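Long-range contacts in AP-4 complex accessory subunit Tepsin (Equus caballus, PDB 5WF2), which probably associates with the adapter-like complex AP-4 and may thereby take part in vesicular trafficking of proteins at the trans-Golgi network: residues S29-V34 with E64-H69; R80-V85 with N120-I125; L94-I99 with R127-S132. All blocks are in the same frame, centred on the assembly; numbering follows the deposited sequence.

Contact 1 (S29-V34 with E64-H69); sequences SLVQTV and ELLICH
Leu-65 is the first residue of 64-69 to meet the helix opposite: its CB sits 3.9 Å from CG2 of Val-31, the two side chains passing at a slant. The next residue, Leu-66, leaves its helix to one side of the interface, yet CD2 swings back to lie 3.9 Å from CG1 of Val-31, and the same methyl brushes CG1 of Val-34 more loosely. Val-31 therefore divides its two methyls among three partners, CG2 meeting the two leucines while CG1 is shared between Leu-66 and His-69. Its CA lies nearest that of Leu-66, where the axes of segments 29-34 and 64-68 cross at -45°, 9.7 Å apart at closest approach. The helices they belong to, 25-35 and 59-68, are the first and third of the all-helical VHS/ENTH-like domain of tepsin, and Phe-50 of helix 44-56, the helix between them in sequence, touches both Val-34 and Leu-66. At the end of the segment the imidazole of His-69 folds back toward the last turn of helix 59-68. With CG beside the backbone N (chi1 -75°), ND1 reaches Leu-65 O at 2.9 Å in a nearly straight bond, the N-H to acceptor angle being 168°. The oxygen lies in the plane of the ring, but the nitrogen stands above the carbonyl plane, and the backbone N of His-69 comes to the same oxygen from the opposite face. Gripped this way, the ring is fixed in its rotation and turns one face to Val-31, whose CG1 makes a CH-pi contact 3.8 Å from the ring centroid, displaced toward the ND1-CE1 side. Gln-32 adds a looser contact, its CG approaching the ring obliquely, 4.4 Å from NE2 of His-69.

Contact 2 (R80-V85 with N120-I125); sequences RALGAV and NKATKI
Leu-82 lies alongside the aliphatic part of Lys-121 and crosses the end of Ile-125, and with these two it makes most of the contact between 80-85 and 120-125. Its CB rests 3.9 Å from CD of Lys-121, the two chains sliding past each other in opposite directions, so that CD1 of the leucine also comes up near the lysine CB. That same CD1 ends beside the backbone of the other helix, 3.9 Å from the N of Ala-122, with the alanine CB a little farther off. Lys-121 starts out extended and then bends at its third and fourth torsions (chi3 -142°, chi4 -43°). The bend carries its NZ back over the partner helix to 4.0 Å from CA of Gly-83. One turn further along, Ile-125 brings CD1 against Leu-82, 3.8 Å from its CB and 3.3 Å from its carbonyl O, crossing the leucine at a slant. The other branch of Ile-125, CG2, takes up Val-85, whose CG1 stands 4.3 Å away. The contact is held by apolar packing, with the lysine contributing its methylenes. Leu-107 of helix 96-111 touches both Leu-82 and Ile-125, while Leu-63 and Leu-66 of helix 59-68 back Val-85. Segments 80-85 and 120-125 run nearly parallel, 12° apart, their axes 10.2 Å from each other at closest approach, and the intervening helix 96-111 makes the return. A pair of helices packed nearly parallel, with the helix between them in sequence running back and leaning on both, is an arrangement found in the helical solenoid of ENTH and VHS domains, consistent with the VHS/ENTH-like domain that this part of tepsin forms.

Contact 3 (L94-I99 with R127-S132); sequences LPQEHI and RHFEAS
Gln-96 reaches across to helix 117-132 with its whole amide, and three residues receive it. OE1 lies 2.8 Å from OG of Ser-132, a likely hydrogen bond, although the hydroxyl proton has a second possible acceptor within reach. NE2 sits at the edge of the His-128 ring, 3.8 Å from NE2 of that histidine. Between these two, the amide carbon CD approaches CD1 of Phe-129 at 3.7 Å, the amide and phenyl planes being turned 50° apart. At the far end of the ring from CD1, CG2 of Ile-99 comes obliquely to 3.6 Å from CE2 of Phe-129. This joins the start of helix 96-111, which follows Pro-95 at the N-cap, to the last turns of helix 117-132, these being the last two helices of the VHS/ENTH-like domain. The phenylalanine ring leaves its helix with CG beside the backbone N (chi1 -66°), which swings it from its own helix across to Gln-96 and Ile-99; Leu-100 and Thr-103 also touch it. An alanine at Gln-96 would remove the amide and is likely to leave Ser-132 OG without this partner and a gap beside Phe-129. The amide is itself positioned from outside the two segments: its NE2 is held by the carbonyl oxygen of Gly-89 at the end of helix 75-89, which fixes which way the group turns.

In the fold
Contacts 1 and 2 are buried, on opposite sides of the chain's centre; contact 3 lies farther out, about 13 Å from that centre to its own, and is partly buried. Contacts 2 and 3 both use helix 117-132, and Phe-129 CZ packs 4.0 Å from Val-85 O. Contacts 1 and 2 meet through Leu-66, which packs on Ala-84 and Val-85, and through Arg-80, whose NE probably donates to Val-34 O. The chemistry follows the place: contact 2 is aliphatic but for the lysine end, contact 1 adds a histidine face, and contact 3, toward the surface, sets an amide, a hydroxyl and an imidazole beside a buried phenylalanine.

Contact 1 (S29-V34 with E64-H69)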
ATOM      1  N   SER A  29       4.100  13.064  -0.457  1.00 26.59           N
ATOM      2  CA  SER A  29       3.472  13.590  -1.667  1.00 27.83           C
ATOM      3  C   SER A  29       3.099  12.477  -2.622  1.00 29.70           C
ATOM      4  O   SER A  29       2.027  12.520  -3.238  1.00 27.07           O
ATOM      5  CB  SER A  29       4.405  14.567  -2.372  1.00 29.84           C
ATOM      6  OG  SER A  29       4.824  15.597  -1.485  1.00 35.95           O
ATOM      7  N   LEU A  30       3.984  11.479  -2.780  1.00 26.15           N
ATOM      8  CA  LEU A  30       3.697  10.360  -3.681  1.00 27.18           C
ATOM      9  C   LEU A  30       2.458   9.599  -3.225  1.00 23.83           C
ATOM     10  O   LEU A  30       1.581   9.265  -4.033  1.00 25.15           O
ATOM     11  CB  LEU A  30       4.901   9.407  -3.765  1.00 23.03           C
ATOM     12  CG  LEU A  30       4.656   8.226  -4.712  1.00 28.58           C
ATOM     13  CD1 LEU A  30       4.462   8.679  -6.170  1.00 30.70           C
ATOM     14  CD2 LEU A  30       5.788   7.185  -4.596  1.00 31.57           C
ATOM     15  N   VAL A  31       2.379   9.291  -1.934  1.00 23.40           N
ATOM     16  CA  VAL A  31       1.257   8.506  -1.426  1.00 26.53           C
ATOM     17  C   VAL A  31      -0.023   9.304  -1.510  1.00 24.34           C
ATOM     18  O   VAL A  31      -1.096   8.759  -1.798  1.00 25.98           O
ATOM     19  CB  VAL A  31       1.541   8.069   0.016  1.00 25.81           C
ATOM     20  CG1 VAL A  31       0.292   7.532   0.712  1.00 28.88           C
ATOM     21  CG2 VAL A  31       2.668   7.017   0.027  1.00 27.19           C
ATOM     22  N   GLN A  32       0.063  10.613  -1.246  1.00 30.45           N
ATOM     23  CA  GLN A  32      -1.126  11.454  -1.377  1.00 30.75           C
ATOM     24  C   GLN A  32      -1.595  11.485  -2.826  1.00 30.33           C
ATOM     25  O   GLN A  32      -2.792  11.435  -3.093  1.00 35.20           O
ATOM     26  CB  GLN A  32      -0.841  12.864  -0.837  1.00 30.05           C
ATOM     27  CG  GLN A  32      -0.721  12.957   0.673  1.00 34.90           C
ATOM     28  CD  GLN A  32      -0.271  14.342   1.180  1.00 44.03           C
ATOM     29  OE1 GLN A  32       0.411  15.101   0.475  1.00 39.97           O
ATOM     30  NE2 GLN A  32      -0.634  14.650   2.425  1.00 43.00           N
ATOM     31  N   THR A  33      -0.667  11.496  -3.783  1.00 33.34           N
ATOM     32  CA  THR A  33      -1.057  11.452  -5.189  1.00 33.17           C
ATOM     33  C   THR A  33      -1.750  10.141  -5.522  1.00 34.97           C
ATOM     34  O   THR A  33      -2.842  10.123  -6.109  1.00 34.25           O
ATOM     35  CB  THR A  33       0.173  11.644  -6.090  1.00 38.29           C
ATOM     36  OG1 THR A  33       0.535  13.025  -6.128  1.00 43.64           O
ATOM     37  CG2 THR A  33      -0.079  11.184  -7.526  1.00 46.43           C
ATOM     38  N   VAL A  34      -1.123   9.021  -5.168  1.00 30.93           N
ATOM     39  CA  VAL A  34      -1.636   7.751  -5.651  1.00 26.86           C
ATOM     40  C   VAL A  34      -2.978   7.418  -5.026  1.00 28.72           C
ATOM     41  O   VAL A  34      -3.782   6.688  -5.633  1.00 30.97           O
ATOM     42  CB  VAL A  34      -0.598   6.645  -5.419  1.00 28.37           C
ATOM     43  CG1 VAL A  34      -0.557   6.247  -3.976  1.00 30.48           C
ATOM     44  CG2 VAL A  34      -0.923   5.481  -6.302  1.00 29.94           C
ATOM     45  N   GLU A  64       5.310   2.572   4.840  1.00 22.92           N
ATOM     46  CA  GLU A  64       4.781   2.996   6.122  1.00 24.46           C
ATOM     47  C   GLU A  64       3.722   4.084   5.953  1.00 28.55           C
ATOM     48  O   GLU A  64       2.741   4.115   6.709  1.00 26.64           O
ATOM     49  CB  GLU A  64       5.916   3.438   7.046  1.00 22.96           C
ATOM     50  CG  GLU A  64       6.829   2.303   7.511  1.00 28.27           C
ATOM     51  CD  GLU A  64       6.216   1.416   8.577  1.00 34.15           C
ATOM     52  OE1 GLU A  64       5.241   1.840   9.236  1.00 40.13           O
ATOM     53  OE2 GLU A  64       6.742   0.299   8.757  1.00 40.69           O
ATOM     54  N   LEU A  65       3.861   4.954   4.951  1.00 29.70           N
ATOM     55  CA  LEU A  65       2.863   5.998   4.739  1.00 22.00           C
ATOM     56  C   LEU A  65       1.596   5.437   4.115  1.00 27.13           C
ATOM     57  O   LEU A  65       0.476   5.863   4.458  1.00 26.45           O
ATOM     58  CB  LEU A  65       3.460   7.124   3.890  1.00 24.00           C
ATOM     59  CG  LEU A  65       4.534   7.906   4.664  1.00 27.66           C
ATOM     60  CD1 LEU A  65       5.423   8.720   3.769  1.00 31.53           C
ATOM     61  CD2 LEU A  65       3.890   8.766   5.627  1.00 35.16           C
ATOM     62  N   LEU A  66       1.730   4.428   3.265  1.00 23.70           N
ATOM     63  CA  LEU A  66       0.544   3.749   2.766  1.00 20.52           C
ATOM     64  C   LEU A  66      -0.204   3.099   3.902  1.00 23.01           C
ATOM     65  O   LEU A  66      -1.425   3.157   3.956  1.00 22.79           O
ATOM     66  CB  LEU A  66       0.925   2.702   1.716  1.00 20.53           C
ATOM     67  CG  LEU A  66       1.316   3.252   0.342  1.00 19.30           C
ATOM     68  CD1 LEU A  66       2.019   2.154  -0.446  1.00 22.37           C
ATOM     69  CD2 LEU A  66       0.096   3.781  -0.385  1.00 24.39           C
ATOM     70  N   ILE A  67       0.517   2.462   4.825  1.00 24.61           N
ATOM     71  CA  ILE A  67      -0.149   1.837   5.960  1.00 24.52           C
ATOM     72  C   ILE A  67      -0.910   2.881   6.762  1.00 25.87           C
ATOM     73  O   ILE A  67      -2.028   2.635   7.205  1.00 28.06           O
ATOM     74  CB  ILE A  67       0.863   1.065   6.829  1.00 25.44           C
ATOM     75  CG1 ILE A  67       1.416  -0.119   6.023  1.00 28.30           C
ATOM     76  CG2 ILE A  67       0.174   0.574   8.127  1.00 29.54           C
ATOM     77  CD1 ILE A  67       2.593  -0.846   6.639  1.00 33.31           C
ATOM     78  N   CYS A  68      -0.324   4.062   6.953  1.00 30.01           N
ATOM     79  CA  CYS A  68      -1.047   5.149   7.613  1.00 29.05           C
ATOM     80  C   CYS A  68      -2.367   5.440   6.923  1.00 32.85           C
ATOM     81  O   CYS A  68      -3.390   5.626   7.590  1.00 38.00           O
ATOM     82  CB  CYS A  68      -0.170   6.402   7.675  1.00 33.34           C
ATOM     83  SG  CYS A  68       1.184   6.209   8.808  1.00 42.97           S
ATOM     84  N   HIS A  69      -2.386   5.465   5.595  1.00 29.27           N
ATOM     85  CA  HIS A  69      -3.628   5.724   4.885  1.00 27.33           C
ATOM     86  C   HIS A  69      -4.606   4.556   4.898  1.00 28.59           C
ATOM     87  O   HIS A  69      -5.681   4.682   4.307  1.00 34.38           O
ATOM     88  CB  HIS A  69      -3.339   6.120   3.438  1.00 30.98           C
ATOM     89  CG  HIS A  69      -2.808   7.508   3.302  1.00 33.15           C
ATOM     90  ND1 HIS A  69      -1.530   7.866   3.680  1.00 33.36           N
ATOM     91  CD2 HIS A  69      -3.394   8.636   2.838  1.00 40.44           C
ATOM     92  CE1 HIS A  69      -1.352   9.154   3.455  1.00 39.77           C
ATOM     93  NE2 HIS A  69      -2.469   9.647   2.946  1.00 32.36           N
TER

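Contact 2 (R80-V85 with N120-I125)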
ATOM      1  N   ARG A  80      -7.370   2.239  -2.840  1.00 24.06           N
ATOM      2  CA  ARG A  80      -6.239   2.670  -3.658  1.00 25.20           C
ATOM      3  C   ARG A  80      -4.923   2.434  -2.939  1.00 23.08           C
ATOM      4  O   ARG A  80      -3.929   2.056  -3.572  1.00 22.82           O
ATOM      5  CB  ARG A  80      -6.394   4.148  -4.055  1.00 26.75           C
ATOM      6  CG  ARG A  80      -7.624   4.401  -4.968  1.00 28.04           C
ATOM      7  CD  ARG A  80      -7.722   5.856  -5.399  1.00 29.22           C
ATOM      8  NE  ARG A  80      -6.595   6.259  -6.223  1.00 26.25           N
ATOM      9  CZ  ARG A  80      -6.531   6.116  -7.534  1.00 27.96           C
ATOM     10  NH1 ARG A  80      -7.545   5.600  -8.179  1.00 35.67           N
ATOM     11  NH2 ARG A  80      -5.446   6.507  -8.204  1.00 31.90           N
ATOM     12  N   ALA A  81      -4.890   2.663  -1.630  1.00 24.39           N
ATOM     13  CA  ALA A  81      -3.683   2.393  -0.851  1.00 20.45           C
ATOM     14  C   ALA A  81      -3.338   0.912  -0.894  1.00 20.13           C
ATOM     15  O   ALA A  81      -2.172   0.569  -1.086  1.00 22.17           O
ATOM     16  CB  ALA A  81      -3.859   2.877   0.590  1.00 22.42           C
ATOM     17  N   LEU A  82      -4.336   0.024  -0.725  1.00 20.52           N
ATOM     18  CA  LEU A  82      -4.109  -1.421  -0.907  1.00 22.92           C
ATOM     19  C   LEU A  82      -3.608  -1.753  -2.306  1.00 23.86           C
ATOM     20  O   LEU A  82      -2.756  -2.640  -2.478  1.00 20.83           O
ATOM     21  CB  LEU A  82      -5.374  -2.231  -0.619  1.00 21.94           C
ATOM     22  CG  LEU A  82      -5.836  -2.289   0.847  1.00 22.52           C
ATOM     23  CD1 LEU A  82      -7.208  -2.938   0.973  1.00 24.53           C
ATOM     24  CD2 LEU A  82      -4.858  -3.014   1.750  1.00 23.38           C
ATOM     25  N   GLY A  83      -4.189  -1.130  -3.328  1.00 20.35           N
ATOM     26  CA  GLY A  83      -3.675  -1.317  -4.675  1.00 23.46           C
ATOM     27  C   GLY A  83      -2.210  -0.978  -4.786  1.00 22.34           C
ATOM     28  O   GLY A  83      -1.452  -1.678  -5.464  1.00 22.54           O
ATOM     29  N   ALA A  84      -1.800   0.121  -4.160  1.00 20.01           N
ATOM     30  CA  ALA A  84      -0.413   0.548  -4.226  1.00 22.23           C
ATOM     31  C   ALA A  84       0.486  -0.449  -3.506  1.00 20.70           C
ATOM     32  O   ALA A  84       1.581  -0.736  -3.984  1.00 19.27           O
ATOM     33  CB  ALA A  84      -0.248   1.938  -3.636  1.00 22.48           C
ATOM     34  N   VAL A  85       0.029  -0.968  -2.358  1.00 20.89           N
ATOM     35  CA  VAL A  85       0.738  -2.036  -1.640  1.00 19.59           C
ATOM     36  C   VAL A  85       0.907  -3.257  -2.534  1.00 16.46           C
ATOM     37  O   VAL A  85       1.999  -3.806  -2.648  1.00 19.52           O
ATOM     38  CB  VAL A  85      -0.004  -2.402  -0.338  1.00 21.28           C
ATOM     39  CG1 VAL A  85       0.613  -3.677   0.302  1.00 21.21           C
ATOM     40  CG2 VAL A  85      -0.007  -1.266   0.659  1.00 22.30           C
ATOM     41  N   ASN A 120     -11.943  -7.902   1.471  1.00 25.84           N
ATOM     42  CA  ASN A 120     -11.604  -8.884   0.457  1.00 29.24           C
ATOM     43  C   ASN A 120     -10.224  -8.600  -0.126  1.00 25.18           C
ATOM     44  O   ASN A 120      -9.396  -9.507  -0.284  1.00 26.01           O
ATOM     45  CB  ASN A 120     -12.665  -8.883  -0.653  1.00 30.99           C
ATOM     46  CG  ASN A 120     -12.355  -9.900  -1.769  1.00 47.24           C
ATOM     47  OD1 ASN A 120     -12.176  -9.537  -2.947  1.00 50.28           O
ATOM     48  ND2 ASN A 120     -12.292 -11.177  -1.399  1.00 40.04           N
ATOM     49  N   LYS A 121      -9.967  -7.352  -0.465  1.00 22.13           N
ATOM     50  CA  LYS A 121      -8.709  -7.023  -1.120  1.00 27.30           C
ATOM     51  C   LYS A 121      -7.534  -7.202  -0.162  1.00 23.16           C
ATOM     52  O   LYS A 121      -6.469  -7.695  -0.560  1.00 19.65           O
ATOM     53  CB  LYS A 121      -8.763  -5.600  -1.674  1.00 22.40           C
ATOM     54  CG  LYS A 121      -7.542  -5.249  -2.583  1.00 29.47           C
ATOM     55  CD  LYS A 121      -7.658  -3.870  -3.286  1.00 33.68           C
ATOM     56  CE  LYS A 121      -7.095  -3.936  -4.723  1.00 39.71           C
ATOM     57  NZ  LYS A 121      -5.818  -4.704  -4.713  1.00 43.76           N
ATOM     58  N   ALA A 122      -7.696  -6.798   1.098  1.00 22.27           N
ATOM     59  CA  ALA A 122      -6.631  -7.009   2.079  1.00 20.99           C
ATOM     60  C   ALA A 122      -6.350  -8.483   2.260  1.00 18.69           C
ATOM     61  O   ALA A 122      -5.197  -8.888   2.444  1.00 19.34           O
ATOM     62  CB  ALA A 122      -7.034  -6.394   3.412  1.00 23.52           C
ATOM     63  N   THR A 123      -7.396  -9.306   2.251  1.00 22.83           N
ATOM     64  CA  THR A 123      -7.204 -10.735   2.429  1.00 20.94           C
ATOM     65  C   THR A 123      -6.383 -11.313   1.274  1.00 20.12           C
ATOM     66  O   THR A 123      -5.442 -12.085   1.504  1.00 20.31           O
ATOM     67  CB  THR A 123      -8.550 -11.450   2.558  1.00 25.49           C
ATOM     68  OG1 THR A 123      -9.265 -10.964   3.713  1.00 24.46           O
ATOM     69  CG2 THR A 123      -8.343 -12.939   2.721  1.00 28.98           C
ATOM     70  N   LYS A 124      -6.710 -10.931   0.022  1.00 22.56           N
ATOM     71  CA  LYS A 124      -6.000 -11.506  -1.134  1.00 23.26           C
ATOM     72  C   LYS A 124      -4.541 -11.093  -1.133  1.00 20.30           C
ATOM     73  O   LYS A 124      -3.663 -11.898  -1.450  1.00 19.58           O
ATOM     74  CB  LYS A 124      -6.649 -11.075  -2.454  1.00 21.75           C
ATOM     75  CG  LYS A 124      -8.114 -11.338  -2.503  1.00 30.83           C
ATOM     76  CD  LYS A 124      -8.656 -11.559  -3.924  1.00 30.21           C
ATOM     77  CE  LYS A 124      -8.623 -10.332  -4.775  1.00 30.42           C
ATOM     78  NZ  LYS A 124      -9.530 -10.517  -5.991  1.00 29.07           N
ATOM     79  N   ILE A 125      -4.262  -9.846  -0.749  1.00 20.73           N
ATOM     80  CA  ILE A 125      -2.881  -9.381  -0.679  1.00 18.56           C
ATOM     81  C   ILE A 125      -2.126 -10.168   0.387  1.00 20.08           C
ATOM     82  O   ILE A 125      -0.981 -10.587   0.189  1.00 20.86           O
ATOM     83  CB  ILE A 125      -2.832  -7.877  -0.377  1.00 21.26           C
ATOM     84  CG1 ILE A 125      -3.403  -7.064  -1.534  1.00 20.40           C
ATOM     85  CG2 ILE A 125      -1.423  -7.456  -0.128  1.00 21.54           C
ATOM     86  CD1 ILE A 125      -3.651  -5.607  -1.272  1.00 23.66           C
TER

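Contact 3 (L94-I99 with R127-S132)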
ATOM      1  N   LEU A  94      11.573  -4.162  -2.695  1.00 30.96           N
ATOM      2  CA  LEU A  94      11.891  -4.730  -1.401  1.00 31.33           C
ATOM      3  C   LEU A  94      11.714  -6.232  -1.464  1.00 28.06           C
ATOM      4  O   LEU A  94      10.869  -6.723  -2.211  1.00 33.28           O
ATOM      5  CB  LEU A  94      10.993  -4.165  -0.302  1.00 35.50           C
ATOM      6  CG  LEU A  94      11.305  -2.754   0.183  1.00 35.62           C
ATOM      7  CD1 LEU A  94      10.291  -2.450   1.287  1.00 40.34           C
ATOM      8  CD2 LEU A  94      12.725  -2.621   0.699  1.00 44.85           C
ATOM      9  N   PRO A  95      12.494  -6.991  -0.708  1.00 22.70           N
ATOM     10  CA  PRO A  95      12.218  -8.428  -0.618  1.00 28.50           C
ATOM     11  C   PRO A  95      10.761  -8.607  -0.242  1.00 27.95           C
ATOM     12  O   PRO A  95      10.212  -7.803   0.520  1.00 27.15           O
ATOM     13  CB  PRO A  95      13.164  -8.912   0.480  1.00 27.94           C
ATOM     14  CG  PRO A  95      14.234  -7.862   0.569  1.00 31.48           C
ATOM     15  CD  PRO A  95      13.597  -6.566   0.171  1.00 29.18           C
ATOM     16  N   GLN A  96      10.100  -9.626  -0.803  1.00 33.47           N
ATOM     17  CA  GLN A  96       8.676  -9.720  -0.496  1.00 36.15           C
ATOM     18  C   GLN A  96       8.463 -10.190   0.939  1.00 28.60           C
ATOM     19  O   GLN A  96       7.425  -9.878   1.530  1.00 31.75           O
ATOM     20  CB  GLN A  96       7.905 -10.636  -1.466  1.00 39.45           C
ATOM     21  CG  GLN A  96       6.524 -10.031  -1.864  1.00 39.24           C
ATOM     22  CD  GLN A  96       5.575 -11.010  -2.526  1.00 30.63           C
ATOM     23  OE1 GLN A  96       5.256 -12.051  -1.962  1.00 40.55           O
ATOM     24  NE2 GLN A  96       5.118 -10.680  -3.728  1.00 36.94           N
ATOM     25  N   GLU A  97       9.421 -10.896   1.522  1.00 31.01           N
ATOM     26  CA  GLU A  97       9.286 -11.210   2.940  1.00 30.11           C
ATOM     27  C   GLU A  97       9.331  -9.940   3.780  1.00 26.13           C
ATOM     28  O   GLU A  97       8.689  -9.858   4.844  1.00 24.17           O
ATOM     29  CB  GLU A  97      10.370 -12.175   3.360  1.00 38.50           C
ATOM     30  CG  GLU A  97      10.035 -12.816   4.646  1.00 40.46           C
ATOM     31  CD  GLU A  97      11.107 -13.745   5.110  1.00 37.97           C
ATOM     32  OE1 GLU A  97      12.008 -14.030   4.291  1.00 39.06           O
ATOM     33  OE2 GLU A  97      11.052 -14.165   6.292  1.00 34.65           O
ATOM     34  N   HIS A  98      10.079  -8.941   3.320  1.00 24.58           N
ATOM     35  CA  HIS A  98      10.156  -7.674   4.033  1.00 19.82           C
ATOM     36  C   HIS A  98       8.868  -6.880   3.886  1.00 24.63           C
ATOM     37  O   HIS A  98       8.401  -6.258   4.850  1.00 21.26           O
ATOM     38  CB  HIS A  98      11.351  -6.871   3.524  1.00 23.24           C
ATOM     39  CG  HIS A  98      11.848  -5.827   4.475  1.00 27.31           C
ATOM     40  ND1 HIS A  98      13.044  -5.165   4.281  1.00 32.06           N
ATOM     41  CD2 HIS A  98      11.323  -5.328   5.616  1.00 25.14           C
ATOM     42  CE1 HIS A  98      13.231  -4.298   5.264  1.00 34.56           C
ATOM     43  NE2 HIS A  98      12.192  -4.366   6.080  1.00 26.47           N
ATOM     44  N   ILE A  99       8.263  -6.891   2.699  1.00 25.33           N
ATOM     45  CA  ILE A  99       6.954  -6.253   2.556  1.00 22.01           C
ATOM     46  C   ILE A  99       5.941  -6.929   3.470  1.00 18.38           C
ATOM     47  O   ILE A  99       5.160  -6.242   4.142  1.00 22.18           O
ATOM     48  CB  ILE A  99       6.500  -6.241   1.087  1.00 23.34           C
ATOM     49  CG1 ILE A  99       7.456  -5.336   0.290  1.00 29.66           C
ATOM     50  CG2 ILE A  99       5.149  -5.567   0.964  1.00 25.10           C
ATOM     51  CD1 ILE A  99       7.156  -5.267  -1.176  1.00 36.52           C
ATOM     52  N   ARG A 127      -2.796 -13.112   1.667  1.00 24.27           N
ATOM     53  CA  ARG A 127      -2.603 -14.514   1.282  1.00 24.21           C
ATOM     54  C   ARG A 127      -1.521 -14.669   0.221  1.00 19.47           C
ATOM     55  O   ARG A 127      -0.772 -15.648   0.233  1.00 22.47           O
ATOM     56  CB  ARG A 127      -3.916 -15.121   0.784  1.00 27.88           C
ATOM     57  CG  ARG A 127      -5.030 -15.231   1.854  1.00 35.89           C
ATOM     58  CD  ARG A 127      -4.830 -16.331   2.881  1.00 47.99           C
ATOM     59  NE  ARG A 127      -4.164 -15.818   4.070  1.00 46.89           N
ATOM     60  CZ  ARG A 127      -4.780 -15.221   5.086  1.00 45.89           C
ATOM     61  NH1 ARG A 127      -6.100 -15.063   5.079  1.00 45.52           N
ATOM     62  NH2 ARG A 127      -4.059 -14.776   6.113  1.00 40.53           N
ATOM     63  N   HIS A 128      -1.386 -13.697  -0.659  1.00 18.88           N
ATOM     64  CA  HIS A 128      -0.346 -13.722  -1.674  1.00 18.25           C
ATOM     65  C   HIS A 128       1.044 -13.588  -1.043  1.00 24.00           C
ATOM     66  O   HIS A 128       1.950 -14.379  -1.335  1.00 24.90           O
ATOM     67  CB  HIS A 128      -0.611 -12.622  -2.675  1.00 20.92           C
ATOM     68  CG  HIS A 128       0.345 -12.623  -3.821  1.00 22.09           C
ATOM     69  ND1 HIS A 128       0.223 -13.488  -4.895  1.00 21.75           N
ATOM     70  CD2 HIS A 128       1.500 -11.950  -4.008  1.00 22.70           C
ATOM     71  CE1 HIS A 128       1.225 -13.281  -5.729  1.00 30.75           C
ATOM     72  NE2 HIS A 128       2.021 -12.361  -5.215  1.00 28.98           N
ATOM     73  N   PHE A 129       1.231 -12.593  -0.166  1.00 19.97           N
ATOM     74  CA  PHE A 129       2.536 -12.396   0.461  1.00 19.67           C
ATOM     75  C   PHE A 129       2.919 -13.603   1.315  1.00 23.11           C
ATOM     76  O   PHE A 129       4.072 -14.042   1.302  1.00 25.61           O
ATOM     77  CB  PHE A 129       2.534 -11.110   1.300  1.00 19.17           C
ATOM     78  CG  PHE A 129       2.374  -9.821   0.520  1.00 20.53           C
ATOM     79  CD1 PHE A 129       2.573  -9.757  -0.859  1.00 22.77           C
ATOM     80  CD2 PHE A 129       2.166  -8.622   1.215  1.00 15.94           C
ATOM     81  CE1 PHE A 129       2.458  -8.565  -1.533  1.00 20.89           C
ATOM     82  CE2 PHE A 129       2.053  -7.410   0.538  1.00 20.89           C
ATOM     83  CZ  PHE A 129       2.201  -7.367  -0.825  1.00 21.23           C
ATOM     84  N   GLU A 130       1.949 -14.198   2.019  1.00 24.19           N
ATOM     85  CA  GLU A 130       2.225 -15.382   2.828  1.00 24.74           C
ATOM     86  C   GLU A 130       2.633 -16.569   1.958  1.00 26.80           C
ATOM     87  O   GLU A 130       3.542 -17.330   2.311  1.00 30.76           O
ATOM     88  CB  GLU A 130       0.995 -15.704   3.675  1.00 22.59           C
ATOM     89  CG  GLU A 130       0.770 -14.732   4.806  1.00 23.08           C
ATOM     90  CD  GLU A 130      -0.422 -15.035   5.661  1.00 39.23           C
ATOM     91  OE1 GLU A 130      -1.348 -15.752   5.208  1.00 40.05           O
ATOM     92  OE2 GLU A 130      -0.439 -14.522   6.795  1.00 43.12           O
ATOM     93  N   ALA A 131       1.989 -16.725   0.807  1.00 28.42           N
ATOM     94  CA  ALA A 131       2.287 -17.840  -0.084  1.00 29.42           C
ATOM     95  C   ALA A 131       3.704 -17.764  -0.633  1.00 37.03           C
ATOM     96  O   ALA A 131       4.406 -18.781  -0.716  1.00 36.39           O
ATOM     97  CB  ALA A 131       1.280 -17.846  -1.221  1.00 28.33           C
ATOM     98  N   SER A 132       4.148 -16.567  -1.014  1.00 33.69           N
ATOM     99  CA  SER A 132       5.496 -16.403  -1.527  1.00 34.00           C
ATOM    100  C   SER A 132       6.561 -16.752  -0.499  1.00 42.53           C
ATOM    101  O   SER A 132       7.672 -17.125  -0.885  1.00 49.42           O
ATOM    102  CB  SER A 132       5.690 -14.977  -2.007  1.00 39.00           C
ATOM    103  OG  SER A 132       4.599 -14.596  -2.830  1.00 45.55           O
TER